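Local coordinates for protein ribonucleoside-diphosphate reductase (Pseudomonas aeruginosa, PDB 5IM3) that probably reduces ribonucleoside diphosphates to deoxyribonucleotides for DNA synthesis, and binds dATP as an allosteric ligand, at residues F322-L330 against M354-T365; Q687-Q698 against E746-R756. One frame throughout, in Å; residues are numbered along the deposited sequence.

Contact 1: residues F322-L330 against M354-T365; sequences FFMRVAMGL and MSSTPTLFNAGT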
loop_
_atom_site.group_PDB
_atom_site.type_symbol
_atom_site.label_atom_id
_atom_site.label_comp_id
_atom_site.label_asym_id
_atom_site.label_seq_id
_atom_site.Cartn_x
_atom_site.Cartn_y
_atom_site.Cartn_z
ATOM N N PHE A 322 6.915 35.783 -47.370
ATOM C CA PHE A 322 6.693 35.854 -45.931
ATOM C C PHE A 322 7.931 36.383 -45.216
ATOM O O PHE A 322 7.850 37.332 -44.429
ATOM C CB PHE A 322 6.303 34.476 -45.391
ATOM C CG PHE A 322 6.399 34.357 -43.894
ATOM C CD1 PHE A 322 5.434 34.919 -43.073
ATOM C CD2 PHE A 322 7.455 33.678 -43.310
ATOM C CE1 PHE A 322 5.523 34.805 -41.694
ATOM C CE2 PHE A 322 7.550 33.559 -41.934
ATOM C CZ PHE A 322 6.582 34.122 -41.126
ATOM N N PHE A 323 9.093 35.783 -45.489
ATOM C CA PHE A 323 10.321 36.249 -44.856
ATOM C C PHE A 323 10.632 37.685 -45.245
ATOM O O PHE A 323 11.169 38.445 -44.431
ATOM C CB PHE A 323 11.491 35.333 -45.229
ATOM C CG PHE A 323 11.447 33.984 -44.563
ATOM C CD1 PHE A 323 11.150 33.866 -43.215
ATOM C CD2 PHE A 323 11.705 32.830 -45.289
ATOM C CE1 PHE A 323 11.109 32.630 -42.602
ATOM C CE2 PHE A 323 11.666 31.588 -44.680
ATOM C CZ PHE A 323 11.364 31.491 -43.330
ATOM N N MET A 324 10.295 38.076 -46.474
ATOM C CA MET A 324 10.547 39.445 -46.906
ATOM C C MET A 324 9.607 40.423 -46.207
ATOM O O MET A 324 10.005 41.549 -45.890
ATOM C CB MET A 324 10.410 39.544 -48.428
ATOM C CG MET A 324 10.709 40.920 -49.008
ATOM S SD MET A 324 12.388 41.498 -48.669
ATOM C CE MET A 324 13.335 40.457 -49.779
ATOM N N ARG A 325 8.360 40.013 -45.950
ATOM C CA ARG A 325 7.448 40.875 -45.202
ATOM C C ARG A 325 7.974 41.138 -43.800
ATOM O O ARG A 325 7.940 42.272 -43.313
ATOM C CB ARG A 325 6.050 40.260 -45.114
ATOM C CG ARG A 325 5.281 40.766 -43.876
ATOM C CD ARG A 325 3.825 40.383 -43.869
ATOM N NE ARG A 325 3.608 38.964 -43.590
ATOM C CZ ARG A 325 3.585 38.421 -42.375
ATOM N NH1 ARG A 325 3.789 39.161 -41.291
ATOM N NH2 ARG A 325 3.363 37.123 -42.243
ATOM N N VAL A 326 8.425 40.086 -43.116
ATOM C CA VAL A 326 8.929 40.258 -41.757
ATOM C C VAL A 326 10.146 41.169 -41.771
ATOM O O VAL A 326 10.274 42.078 -40.938
ATOM C CB VAL A 326 9.251 38.888 -41.126
ATOM C CG1 VAL A 326 9.727 39.058 -39.687
ATOM C CG2 VAL A 326 8.033 37.982 -41.180
ATOM N N ALA A 327 11.047 40.950 -42.730
ATOM C CA ALA A 327 12.230 41.790 -42.854
ATOM C C ALA A 327 11.841 43.242 -43.096
ATOM O O ALA A 327 12.387 44.154 -42.467
ATOM C CB ALA A 327 13.116 41.270 -43.986
ATOM N N MET A 328 10.894 43.471 -44.009
ATOM C CA MET A 328 10.436 44.831 -44.281
ATOM C C MET A 328 9.812 45.451 -43.038
ATOM O O MET A 328 10.126 46.590 -42.671
ATOM C CB MET A 328 9.434 44.824 -45.440
ATOM C CG MET A 328 10.042 44.511 -46.812
ATOM S SD MET A 328 8.802 44.109 -48.066
ATOM C CE MET A 328 8.102 45.720 -48.400
ATOM N N GLY A 329 8.925 44.710 -42.371
ATOM C CA GLY A 329 8.289 45.227 -41.171
ATOM C C GLY A 329 9.285 45.623 -40.102
ATOM O O GLY A 329 9.058 46.584 -39.362
ATOM N N LEU A 330 10.398 44.901 -40.006
ATOM C CA LEU A 330 11.441 45.231 -39.047
ATOM C C LEU A 330 12.336 46.374 -39.504
ATOM O O LEU A 330 13.133 46.866 -38.696
ATOM C CB LEU A 330 12.297 43.990 -38.766
ATOM C CG LEU A 330 11.592 42.864 -38.002
ATOM C CD1 LEU A 330 12.501 41.649 -37.893
ATOM C CD2 LEU A 330 11.152 43.333 -36.617
ATOM N N MET A 354 16.084 33.203 -36.295
ATOM C CA MET A 354 14.638 33.264 -36.463
ATOM C C MET A 354 14.053 34.163 -35.389
ATOM O O MET A 354 14.279 33.941 -34.197
ATOM C CB MET A 354 14.010 31.868 -36.397
ATOM C CG MET A 354 12.558 31.825 -36.851
ATOM S SD MET A 354 12.304 32.497 -38.510
ATOM C CE MET A 354 13.320 31.397 -39.496
ATOM N N SER A 355 13.306 35.173 -35.818
ATOM C CA SER A 355 12.612 36.034 -34.881
ATOM C C SER A 355 11.587 35.226 -34.095
ATOM O O SER A 355 11.189 34.124 -34.485
ATOM C CB SER A 355 11.928 37.181 -35.624
ATOM O OG SER A 355 12.858 37.887 -36.429
ATOM N N SER A 356 11.161 35.789 -32.969
ATOM C CA SER A 356 10.178 35.128 -32.131
ATOM C C SER A 356 8.845 35.003 -32.864
ATOM O O SER A 356 8.577 35.687 -33.856
ATOM C CB SER A 356 9.982 35.904 -30.831
ATOM O OG SER A 356 9.504 37.208 -31.104
ATOM N N THR A 357 8.000 34.116 -32.344
ATOM C CA THR A 357 6.670 33.891 -32.907
ATOM C C THR A 357 5.865 35.170 -33.101
ATOM O O THR A 357 5.285 35.343 -34.185
ATOM C CB THR A 357 5.933 32.891 -32.002
ATOM O OG1 THR A 357 6.327 31.557 -32.359
ATOM C CG2 THR A 357 4.418 33.020 -32.120
ATOM N N PRO A 358 5.770 36.086 -32.131
ATOM C CA PRO A 358 4.971 37.299 -32.382
ATOM C C PRO A 358 5.556 38.190 -33.462
ATOM O O PRO A 358 4.799 38.776 -34.244
ATOM C CB PRO A 358 4.938 37.997 -31.011
ATOM C CG PRO A 358 6.107 37.472 -30.283
ATOM C CD PRO A 358 6.290 36.054 -30.753
ATOM N N THR A 359 6.882 38.316 -33.534
ATOM C CA THR A 359 7.478 39.097 -34.612
ATOM C C THR A 359 7.131 38.488 -35.964
ATOM O O THR A 359 6.642 39.180 -36.862
ATOM C CB THR A 359 8.995 39.189 -34.434
ATOM O OG1 THR A 359 9.295 39.964 -33.268
ATOM C CG2 THR A 359 9.647 39.850 -35.642
ATOM N N LEU A 360 7.359 37.182 -36.116
ATOM C CA LEU A 360 7.030 36.509 -37.369
ATOM C C LEU A 360 5.580 36.737 -37.767
ATOM O O LEU A 360 5.272 36.909 -38.952
ATOM C CB LEU A 360 7.309 35.011 -37.241
ATOM C CG LEU A 360 8.780 34.605 -37.163
ATOM C CD1 LEU A 360 8.874 33.107 -36.988
ATOM C CD2 LEU A 360 9.538 35.061 -38.410
ATOM N N PHE A 361 4.673 36.752 -36.789
ATOM C CA PHE A 361 3.253 36.815 -37.103
ATOM C C PHE A 361 2.791 38.233 -37.424
ATOM O O PHE A 361 1.921 38.416 -38.284
ATOM C CB PHE A 361 2.438 36.251 -35.938
ATOM C CG PHE A 361 1.004 35.980 -36.284
ATOM C CD1 PHE A 361 0.028 36.934 -36.052
ATOM C CD2 PHE A 361 0.632 34.772 -36.849
ATOM C CE1 PHE A 361 -1.296 36.689 -36.373
ATOM C CE2 PHE A 361 -0.689 34.522 -37.174
ATOM C CZ PHE A 361 -1.654 35.481 -36.936
ATOM N N ASN A 362 3.358 39.244 -36.763
ATOM C CA ASN A 362 2.807 40.589 -36.819
ATOM C C ASN A 362 3.679 41.605 -37.536
ATOM O O ASN A 362 3.161 42.651 -37.931
ATOM C CB ASN A 362 2.528 41.100 -35.401
ATOM C CG ASN A 362 1.444 40.309 -34.715
ATOM O OD1 ASN A 362 0.445 39.939 -35.333
ATOM N ND2 ASN A 362 1.639 40.029 -33.436
ATOM N N ALA A 363 4.972 41.345 -37.708
ATOM C CA ALA A 363 5.821 42.307 -38.396
ATOM C C ALA A 363 5.268 42.571 -39.789
ATOM O O ALA A 363 4.871 41.643 -40.496
ATOM C CB ALA A 363 7.257 41.794 -38.473
ATOM N N GLY A 364 5.209 43.845 -40.165
ATOM C CA GLY A 364 4.696 44.238 -41.461
ATOM C C GLY A 364 3.197 44.431 -41.527
ATOM O O GLY A 364 2.676 44.702 -42.616
ATOM N N THR A 365 2.490 44.297 -40.406
ATOM C CA THR A 365 1.050 44.507 -40.326
ATOM C C THR A 365 0.748 45.733 -39.473
ATOM O O THR A 365 1.604 46.246 -38.747
ATOM C CB THR A 365 0.340 43.284 -39.729
ATOM O OG1 THR A 365 0.617 43.208 -38.326
ATOM C CG2 THR A 365 0.798 41.996 -40.403
#
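The side chains of R325, V326 and L330 pack helix 322-330 against the short helix 357-362 and the turn after it, a buried contact within the all-alpha region of the reductase. The two helix axes cross at 101°. With CG1 anti to the backbone N (chi1 -178°), V326 puts this methyl 3.9 Å from A363 CB and near that of T359, while CG2 lies by L360 O. L330 CD2 reaches T359 CG2 at 3.9 Å. The F322 side chain crosses L360 at about a right angle, CZ to CB 4.1 Å, while F323 CE1 touches M354 CE at 4.0 Å. Where G329 of helix 322-330 meets the turn after helix 357-362, the backbones touch. With no side chain on either residue, G329 CA comes within 3.5 Å of G364 N, in a type II turn from N362 to T365. R325 bends at chi3 (73°) and turns its guanidinium edge to this turn. NH1 gives A363 O a 2.8 Å hydrogen bond, and the oxygen lies near the guanidinium plane. NE forms a salt bridge with E317. Amid the apolar contacts, this single cross-segment hydrogen bond lets a buried arginine hold the backbone just past the short helix.

Contact 2: residues Q687-Q698 against E746-R756; sequences QSMEAISYYAIQ and ETLDWAPLRER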
loop_
_atom_site.group_PDB
_atom_site.type_symbol
_atom_site.label_atom_id
_atom_site.label_comp_id
_atom_site.label_asym_id
_atom_site.label_seq_id
_atom_site.Cartn_x
_atom_site.Cartn_y
_atom_site.Cartn_z
ATOM N N GLN A 687 31.937 27.217 -24.288
ATOM C CA GLN A 687 32.656 28.038 -25.255
ATOM C C GLN A 687 31.732 28.623 -26.316
ATOM O O GLN A 687 31.966 29.741 -26.786
ATOM C CB GLN A 687 33.757 27.210 -25.910
ATOM C CG GLN A 687 34.768 26.665 -24.921
ATOM C CD GLN A 687 35.733 25.688 -25.554
ATOM O OE1 GLN A 687 36.058 24.654 -24.969
ATOM N NE2 GLN A 687 36.198 26.006 -26.757
ATOM N N SER A 688 30.692 27.890 -26.717
ATOM C CA SER A 688 29.770 28.431 -27.711
ATOM C C SER A 688 29.008 29.626 -27.153
ATOM O O SER A 688 28.763 30.603 -27.872
ATOM C CB SER A 688 28.804 27.346 -28.186
ATOM O OG SER A 688 28.197 26.685 -27.091
ATOM N N MET A 689 28.632 29.576 -25.873
ATOM C CA MET A 689 27.973 30.725 -25.263
ATOM C C MET A 689 28.938 31.890 -25.097
ATOM O O MET A 689 28.555 33.050 -25.288
ATOM C CB MET A 689 27.371 30.337 -23.912
ATOM C CG MET A 689 25.863 30.171 -23.945
ATOM S SD MET A 689 25.025 31.642 -24.560
ATOM C CE MET A 689 23.943 30.912 -25.784
ATOM N N GLU A 690 30.190 31.603 -24.735
ATOM C CA GLU A 690 31.186 32.662 -24.618
ATOM C C GLU A 690 31.391 33.369 -25.952
ATOM O O GLU A 690 31.580 34.590 -25.993
ATOM C CB GLU A 690 32.505 32.081 -24.109
ATOM C CG GLU A 690 33.586 33.123 -23.862
ATOM C CD GLU A 690 34.927 32.507 -23.503
ATOM O OE1 GLU A 690 35.050 31.264 -23.555
ATOM O OE2 GLU A 690 35.861 33.269 -23.173
ATOM N N ALA A 691 31.361 32.617 -27.055
ATOM C CA ALA A 691 31.536 33.221 -28.370
ATOM C C ALA A 691 30.335 34.086 -28.739
ATOM O O ALA A 691 30.489 35.253 -29.116
ATOM C CB ALA A 691 31.764 32.134 -29.420
ATOM N N ILE A 692 29.126 33.526 -28.641
ATOM C CA ILE A 692 27.923 34.305 -28.920
ATOM C C ILE A 692 27.871 35.536 -28.024
ATOM O O ILE A 692 27.534 36.637 -28.473
ATOM C CB ILE A 692 26.668 33.425 -28.750
ATOM C CG1 ILE A 692 26.697 32.269 -29.751
ATOM C CG2 ILE A 692 25.399 34.254 -28.936
ATOM C CD1 ILE A 692 25.587 31.257 -29.568
ATOM N N SER A 693 28.217 35.369 -26.746
ATOM C CA SER A 693 28.155 36.484 -25.804
ATOM C C SER A 693 29.071 37.620 -26.234
ATOM O O SER A 693 28.673 38.792 -26.228
ATOM C CB SER A 693 28.533 36.003 -24.407
ATOM O OG SER A 693 28.811 37.103 -23.568
ATOM N N TYR A 694 30.314 37.291 -26.591
ATOM C CA TYR A 694 31.252 38.306 -27.055
ATOM C C TYR A 694 30.673 39.080 -28.233
ATOM O O TYR A 694 30.665 40.315 -28.240
ATOM C CB TYR A 694 32.574 37.639 -27.437
ATOM C CG TYR A 694 33.708 38.596 -27.718
ATOM C CD1 TYR A 694 33.851 39.188 -28.964
ATOM C CD2 TYR A 694 34.646 38.897 -26.737
ATOM C CE1 TYR A 694 34.889 40.057 -29.227
ATOM C CE2 TYR A 694 35.691 39.765 -26.992
ATOM C CZ TYR A 694 35.805 40.344 -28.236
ATOM O OH TYR A 694 36.843 41.208 -28.494
ATOM N N TYR A 695 30.166 38.359 -29.236
ATOM C CA TYR A 695 29.629 39.009 -30.427
ATOM C C TYR A 695 28.368 39.802 -30.112
ATOM O O TYR A 695 28.190 40.919 -30.611
ATOM C CB TYR A 695 29.358 37.957 -31.502
ATOM C CG TYR A 695 30.609 37.236 -31.939
ATOM C CD1 TYR A 695 31.793 37.935 -32.131
ATOM C CD2 TYR A 695 30.614 35.861 -32.140
ATOM C CE1 TYR A 695 32.937 37.301 -32.521
ATOM C CE2 TYR A 695 31.765 35.215 -32.533
ATOM C CZ TYR A 695 32.919 35.956 -32.716
ATOM O OH TYR A 695 34.066 35.344 -33.101
ATOM N N ALA A 696 27.480 39.246 -29.289
ATOM C CA ALA A 696 26.263 39.966 -28.932
ATOM C C ALA A 696 26.597 41.261 -28.203
ATOM O O ALA A 696 26.070 42.331 -28.533
ATOM C CB ALA A 696 25.361 39.074 -28.078
ATOM N N ILE A 697 27.490 41.189 -27.216
ATOM C CA ILE A 697 27.899 42.395 -26.506
ATOM C C ILE A 697 28.584 43.361 -27.465
ATOM O O ILE A 697 28.327 44.570 -27.439
ATOM C CB ILE A 697 28.800 42.027 -25.311
ATOM C CG1 ILE A 697 27.980 41.266 -24.259
ATOM C CG2 ILE A 697 29.431 43.285 -24.701
ATOM C CD1 ILE A 697 28.785 40.753 -23.082
ATOM N N GLN A 698 29.459 42.842 -28.332
ATOM C CA GLN A 698 30.132 43.701 -29.301
ATOM C C GLN A 698 29.131 44.359 -30.245
ATOM O O GLN A 698 29.290 45.530 -30.611
ATOM C CB GLN A 698 31.159 42.891 -30.091
ATOM C CG GLN A 698 31.982 43.721 -31.056
ATOM C CD GLN A 698 32.981 42.895 -31.835
ATOM O OE1 GLN A 698 32.662 41.807 -32.316
ATOM N NE2 GLN A 698 34.201 43.402 -31.959
ATOM N N GLU A 746 38.026 30.830 -19.246
ATOM C CA GLU A 746 37.787 31.745 -20.352
ATOM C C GLU A 746 38.715 31.386 -21.502
ATOM O O GLU A 746 39.890 31.081 -21.283
ATOM C CB GLU A 746 38.026 33.202 -19.934
ATOM C CG GLU A 746 37.253 33.629 -18.698
ATOM C CD GLU A 746 37.590 35.042 -18.258
ATOM O OE1 GLU A 746 37.269 35.396 -17.103
ATOM O OE2 GLU A 746 38.181 35.791 -19.066
ATOM N N THR A 747 38.190 31.431 -22.726
ATOM C CA THR A 747 38.969 31.116 -23.917
ATOM C C THR A 747 39.175 32.316 -24.831
ATOM O O THR A 747 39.859 32.187 -25.851
ATOM C CB THR A 747 38.298 29.986 -24.710
ATOM O OG1 THR A 747 37.109 30.476 -25.341
ATOM C CG2 THR A 747 37.939 28.824 -23.792
ATOM N N LEU A 748 38.607 33.473 -24.497
ATOM C CA LEU A 748 38.740 34.690 -25.286
ATOM C C LEU A 748 39.471 35.752 -24.474
ATOM O O LEU A 748 39.766 35.571 -23.290
ATOM C CB LEU A 748 37.366 35.216 -25.724
ATOM C CG LEU A 748 36.792 34.702 -27.047
ATOM C CD1 LEU A 748 36.733 33.182 -27.092
ATOM C CD2 LEU A 748 35.409 35.296 -27.268
ATOM N N ASP A 749 39.763 36.873 -25.130
ATOM C CA ASP A 749 40.356 38.039 -24.482
ATOM C C ASP A 749 39.270 39.096 -24.331
ATOM O O ASP A 749 38.890 39.750 -25.307
ATOM C CB ASP A 749 41.536 38.581 -25.284
ATOM C CG ASP A 749 42.144 39.820 -24.654
ATOM O OD1 ASP A 749 41.980 40.006 -23.428
ATOM O OD2 ASP A 749 42.783 40.609 -25.381
ATOM N N TRP A 750 38.780 39.265 -23.106
ATOM C CA TRP A 750 37.675 40.173 -22.836
ATOM C C TRP A 750 38.129 41.566 -22.423
ATOM O O TRP A 750 37.307 42.489 -22.424
ATOM C CB TRP A 750 36.780 39.593 -21.739
ATOM C CG TRP A 750 36.000 38.394 -22.176
ATOM C CD1 TRP A 750 36.426 37.097 -22.185
ATOM C CD2 TRP A 750 34.654 38.379 -22.666
ATOM N NE1 TRP A 750 35.429 36.275 -22.654
ATOM C CE2 TRP A 750 34.329 37.039 -22.954
ATOM C CE3 TRP A 750 33.693 39.369 -22.890
ATOM C CZ2 TRP A 750 33.082 36.663 -23.452
ATOM C CZ3 TRP A 750 32.457 38.995 -23.386
ATOM C CH2 TRP A 750 32.162 37.654 -23.660
ATOM N N ALA A 751 39.402 41.743 -22.073
ATOM C CA ALA A 751 39.862 43.053 -21.622
ATOM C C ALA A 751 39.594 44.155 -22.638
ATOM O O ALA A 751 39.121 45.229 -22.228
ATOM C CB ALA A 751 41.353 42.981 -21.267
ATOM N N PRO A 752 39.855 43.977 -23.938
ATOM C CA PRO A 752 39.545 45.064 -24.881
ATOM C C PRO A 752 38.062 45.361 -24.983
ATOM O O PRO A 752 37.676 46.531 -25.100
ATOM C CB PRO A 752 40.114 44.548 -26.213
ATOM C CG PRO A 752 41.099 43.493 -25.833
ATOM C CD PRO A 752 40.529 42.852 -24.609
ATOM N N LEU A 753 37.213 44.331 -24.953
ATOM C CA LEU A 753 35.774 44.565 -25.012
ATOM C C LEU A 753 35.250 45.147 -23.704
ATOM O O LEU A 753 34.311 45.952 -23.720
ATOM C CB LEU A 753 35.045 43.264 -25.348
ATOM C CG LEU A 753 33.541 43.388 -25.601
ATOM C CD1 LEU A 753 33.261 44.308 -26.784
ATOM C CD2 LEU A 753 32.921 42.016 -25.831
ATOM N N ARG A 754 35.837 44.758 -22.570
ATOM C CA ARG A 754 35.464 45.358 -21.295
ATOM C C ARG A 754 35.740 46.856 -21.269
ATOM O O ARG A 754 35.151 47.570 -20.451
ATOM C CB ARG A 754 36.213 44.665 -20.150
ATOM C CG ARG A 754 35.855 45.182 -18.758
ATOM C CD ARG A 754 36.595 44.424 -17.663
ATOM N NE ARG A 754 36.096 43.058 -17.506
ATOM C CZ ARG A 754 36.645 41.979 -18.059
ATOM N NH1 ARG A 754 37.730 42.083 -18.815
ATOM N NH2 ARG A 754 36.108 40.785 -17.852
ATOM N N GLU A 755 36.616 47.348 -22.149
ATOM C CA GLU A 755 36.889 48.778 -22.213
ATOM C C GLU A 755 35.850 49.497 -23.065
ATOM O O GLU A 755 35.309 50.530 -22.656
ATOM C CB GLU A 755 38.294 49.018 -22.765
ATOM C CG GLU A 755 38.772 50.458 -22.657
ATOM C CD GLU A 755 40.095 50.687 -23.360
ATOM O OE1 GLU A 755 40.365 49.991 -24.363
ATOM O OE2 GLU A 755 40.867 51.558 -22.909
ATOM N N ARG A 756 35.553 48.961 -24.254
ATOM C CA ARG A 756 34.608 49.627 -25.146
ATOM C C ARG A 756 33.203 49.652 -24.565
ATOM O O ARG A 756 32.433 50.576 -24.853
ATOM C CB ARG A 756 34.591 48.948 -26.517
ATOM C CG ARG A 756 33.531 49.522 -27.463
ATOM C CD ARG A 756 33.979 49.508 -28.918
ATOM N NE ARG A 756 33.646 48.261 -29.604
ATOM C CZ ARG A 756 32.747 48.140 -30.579
ATOM N NH1 ARG A 756 32.057 49.185 -31.019
ATOM N NH2 ARG A 756 32.541 46.952 -31.129
#
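E690, on the long helix 679-707 of the barrel domain, grips the chain leading into helix 751-757. An extended chain, CG anti to the backbone N (chi1 -176°), carries the E690 carboxylate out to T747, L748 and W750. OE2 takes T747 N at 3.0 Å on its syn lone pair and W750 NE1 at 3.1 Å on its anti lone pair. The indole bond is nearly straight, at 172°, and the carboxylate lies almost coplanar with the indole. L748 N adds a weak bond to OE2. T747 OG1 donates to OE1 at 2.8 Å from above the carboxylate plane. These donors would be expected to stabilise the negative charge of a buried group. Helix 679-707 also packs on barrel strand 659-663 through M689 and I692. Ahead of the helix in 746-756, D749 OD1 accepts a weak capping bond from A751 N. The two helix segments run at 30° to each other. Y694 lies between W750 and L753, its edge to the W750 face in a T-shaped stack, while L753 CD2 makes a CH-pi contact 3.8 Å from the Y694 ring centroid. R756 NH2 lies 3.3 Å from Q698 CG and is salt-bridged to D702; NH1 pairs with D705.

Overall arrangement
From the N terminus, the chain first passes the two ATP cones and enters the all-alpha region. Contact 1 closes there. It brings strand 353-355 and helix 357-362 back onto helix 319-330, over a mostly helical loop of 23 residues. The chain then builds most of the barrel domain before contact 2 opens. That contact closes a loop of 47 residues, which includes helix 724-735, and joins helix 679-707 to the approach and start of helix 751-757. The two loops follow in series and neither nests nor crosses. The centres of the two contacts are about 29 Å apart, and their nearest atoms about 12 Å. Helix 620-640 packs against both contacts, through different residues.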